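Local coordinates for protein pyruvate kinase (Pyrobaculum aerophilum, PDB 3QTG) that catalyses the last step of glycolysis, the interconversion of phosphoenolpyruvate and ADP with pyruvate and ATP, using a divalent metal cation, at residues K82-R87 and I176-E181. Numbering follows the deposited sequence.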
ATOM      1  N   LYS A  82      29.254  17.899 -32.372  1.00 48.79           N
ATOM      2  CA  LYS A  82      30.259  16.875 -32.640  1.00 49.50           C
ATOM      3  C   LYS A  82      30.959  16.423 -31.357  1.00 48.20           C
ATOM      4  O   LYS A  82      31.142  15.231 -31.136  1.00 48.16           O
ATOM      5  CB  LYS A  82      31.273  17.395 -33.687  1.00 50.65           C
ATOM      6  CG  LYS A  82      32.225  16.336 -34.267  1.00 53.70           C
ATOM      7  CD  LYS A  82      31.489  15.005 -34.578  1.00 56.68           C
ATOM      8  CE  LYS A  82      32.380  13.964 -35.298  1.00 56.24           C
ATOM      9  NZ  LYS A  82      31.575  12.800 -35.839  1.00 57.04           N
ATOM     10  N   GLY A  83      31.342  17.368 -30.508  1.00 47.40           N
ATOM     11  CA  GLY A  83      32.090  17.026 -29.303  1.00 46.79           C
ATOM     12  C   GLY A  83      33.565  16.761 -29.604  1.00 46.71           C
ATOM     13  O   GLY A  83      33.966  16.666 -30.763  1.00 46.42           O
ATOM     14  N   PRO A  84      34.389  16.635 -28.560  1.00 46.37           N
ATOM     15  CA  PRO A  84      35.804  16.426 -28.881  1.00 46.49           C
ATOM     16  C   PRO A  84      36.061  15.001 -29.390  1.00 46.30           C
ATOM     17  O   PRO A  84      35.235  14.104 -29.230  1.00 45.93           O
ATOM     18  CB  PRO A  84      36.524  16.700 -27.556  1.00 46.56           C
ATOM     19  CG  PRO A  84      35.483  16.446 -26.476  1.00 47.04           C
ATOM     20  CD  PRO A  84      34.112  16.655 -27.110  1.00 45.83           C
ATOM     21  N   SER A  85      37.189  14.800 -30.052  1.00 46.24           N
ATOM     22  CA  SER A  85      37.529  13.485 -30.539  1.00 45.70           C
ATOM     23  C   SER A  85      39.030  13.445 -30.547  1.00 45.10           C
ATOM     24  O   SER A  85      39.682  14.506 -30.592  1.00 45.97           O
ATOM     25  CB  SER A  85      37.010  13.295 -31.960  1.00 46.16           C
ATOM     26  OG  SER A  85      37.577  14.276 -32.822  1.00 48.92           O
ATOM     27  N   ILE A  86      39.572  12.231 -30.502  1.00 42.74           N
ATOM     28  CA  ILE A  86      40.987  12.031 -30.734  1.00 40.51           C
ATOM     29  C   ILE A  86      41.124  11.300 -32.060  1.00 39.60           C
ATOM     30  O   ILE A  86      40.509  10.258 -32.259  1.00 37.29           O
ATOM     31  CB  ILE A  86      41.674  11.251 -29.567  1.00 40.83           C
ATOM     32  CG1 ILE A  86      41.638  12.089 -28.286  1.00 39.87           C
ATOM     33  CG2 ILE A  86      43.106  10.865 -29.955  1.00 38.18           C
ATOM     34  CD1 ILE A  86      42.349  11.455 -27.077  1.00 40.79           C
ATOM     35  N   ARG A  87      41.914  11.872 -32.970  1.00 39.14           N
ATOM     36  CA  ARG A  87      42.055  11.303 -34.303  1.00 39.66           C
ATOM     37  C   ARG A  87      43.501  11.027 -34.653  1.00 39.10           C
ATOM     38  O   ARG A  87      44.391  11.701 -34.153  1.00 39.58           O
ATOM     39  CB  ARG A  87      41.421  12.237 -35.336  1.00 40.69           C
ATOM     40  CG  ARG A  87      39.913  12.286 -35.180  1.00 42.36           C
ATOM     41  CD  ARG A  87      39.260  13.430 -35.940  1.00 48.96           C
ATOM     42  NE  ARG A  87      37.814  13.358 -35.698  1.00 55.02           N
ATOM     43  CZ  ARG A  87      36.963  12.590 -36.382  1.00 56.18           C
ATOM     44  NH1 ARG A  87      37.387  11.835 -37.389  1.00 56.82           N
ATOM     45  NH2 ARG A  87      35.678  12.586 -36.062  1.00 57.17           N
ATOM     46  N   ILE A 176      39.454  15.456 -21.665  1.00 54.69           N
ATOM     47  CA  ILE A 176      39.673  16.584 -22.573  1.00 56.20           C
ATOM     48  C   ILE A 176      38.843  17.826 -22.179  1.00 58.29           C
ATOM     49  O   ILE A 176      37.612  17.747 -22.040  1.00 57.60           O
ATOM     50  CB  ILE A 176      39.382  16.203 -24.048  1.00 55.26           C
ATOM     51  CG1 ILE A 176      40.366  15.135 -24.542  1.00 54.36           C
ATOM     52  CG2 ILE A 176      39.472  17.425 -24.948  1.00 54.96           C
ATOM     53  CD1 ILE A 176      39.880  14.392 -25.789  1.00 50.54           C
ATOM     54  N   SER A 177      39.530  18.968 -22.040  1.00 60.54           N
ATOM     55  CA  SER A 177      38.889  20.259 -21.749  1.00 62.85           C
ATOM     56  C   SER A 177      37.726  20.580 -22.704  1.00 63.31           C
ATOM     57  O   SER A 177      37.808  20.322 -23.912  1.00 63.64           O
ATOM     58  CB  SER A 177      39.930  21.385 -21.798  1.00 63.80           C
ATOM     59  OG  SER A 177      40.943  21.183 -20.826  1.00 65.34           O
ATOM     60  N   THR A 178      36.650  21.146 -22.161  1.00 64.11           N
ATOM     61  CA  THR A 178      35.451  21.452 -22.966  1.00 64.77           C
ATOM     62  C   THR A 178      34.926  22.883 -22.733  1.00 65.12           C
ATOM     63  O   THR A 178      35.331  23.525 -21.762  1.00 65.74           O
ATOM     64  CB  THR A 178      34.297  20.455 -22.676  1.00 64.02           C
ATOM     65  OG1 THR A 178      33.927  20.563 -21.299  1.00 65.63           O
ATOM     66  CG2 THR A 178      34.709  19.034 -22.984  1.00 63.48           C
ATOM     67  N   PRO A 179      34.025  23.388 -23.624  1.00 65.04           N
ATOM     68  CA  PRO A 179      33.505  22.751 -24.850  1.00 64.11           C
ATOM     69  C   PRO A 179      34.613  22.633 -25.893  1.00 63.51           C
ATOM     70  O   PRO A 179      35.605  23.357 -25.813  1.00 63.91           O
ATOM     71  CB  PRO A 179      32.430  23.732 -25.346  1.00 64.15           C
ATOM     72  CG  PRO A 179      32.180  24.661 -24.214  1.00 64.83           C
ATOM     73  CD  PRO A 179      33.459  24.739 -23.453  1.00 65.39           C
ATOM     74  N   ALA A 180      34.439  21.724 -26.850  1.00 62.54           N
ATOM     75  CA  ALA A 180      35.413  21.518 -27.909  1.00 62.11           C
ATOM     76  C   ALA A 180      35.492  22.743 -28.820  1.00 62.18           C
ATOM     77  O   ALA A 180      34.469  23.362 -29.149  1.00 61.81           O
ATOM     78  CB  ALA A 180      35.078  20.276 -28.711  1.00 61.50           C
ATOM     79  N   GLU A 181      36.714  23.073 -29.227  1.00 61.83           N
ATOM     80  CA  GLU A 181      36.981  24.221 -30.092  1.00 61.91           C
ATOM     81  C   GLU A 181      36.102  24.168 -31.339  1.00 61.04           C
ATOM     82  O   GLU A 181      35.586  25.189 -31.791  1.00 60.54           O
ATOM     83  CB  GLU A 181      38.468  24.262 -30.474  1.00 62.43           C
ATOM     84  CG  GLU A 181      39.025  25.674 -30.611  1.00 65.24           C
ATOM     85  CD  GLU A 181      40.213  25.768 -31.559  1.00 67.35           C
ATOM     86  OE1 GLU A 181      40.286  26.782 -32.290  1.00 70.43           O
ATOM     87  OE2 GLU A 181      41.064  24.847 -31.583  1.00 66.30           O
TER
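Arg87 NE donates a bent hydrogen bond to Ser85 OG (3.0 Å), the hydroxyl tilted 21° out of the guanidinium plane. Ser85 points away from the loop 176-181, which Pro84 and Ile86 meet through apolar contacts alone. Pro84 is the central wedge: its CB lies 4.0 Å from both Ile176 CG2 and Ala180 CB, a rigid ring suited to filling the angle between them. The small Ala180, N-cap of helix 181-190, lets the backbones come close, its methyl 3.7 Å from Pro84 N. Gly83 suits its positive phi (78°), where a side chain would jam against the preceding carbonyl; its N is hydrogen-bonded to Asp183 OD1. With CG2 anti to its backbone N (chi1 -64°), Ile176 puts that methyl on Pro84 and reaches out along its other branch, CD1 lying 3.8 Å from Ile86 CG1. Thr178, lightly touching the proline ring, sends its hydroxyl to Asp210. These loops are the two connections between the barrel and the small β domain inserted after strand 76-80, the lid in this family. Arg87, which probably binds ATP, has NH1 hydrogen-bonded to Gly164 O. The apolar seam packs the linkers without hydrogen bonds between them, consistent with a hinge for a mobile lid.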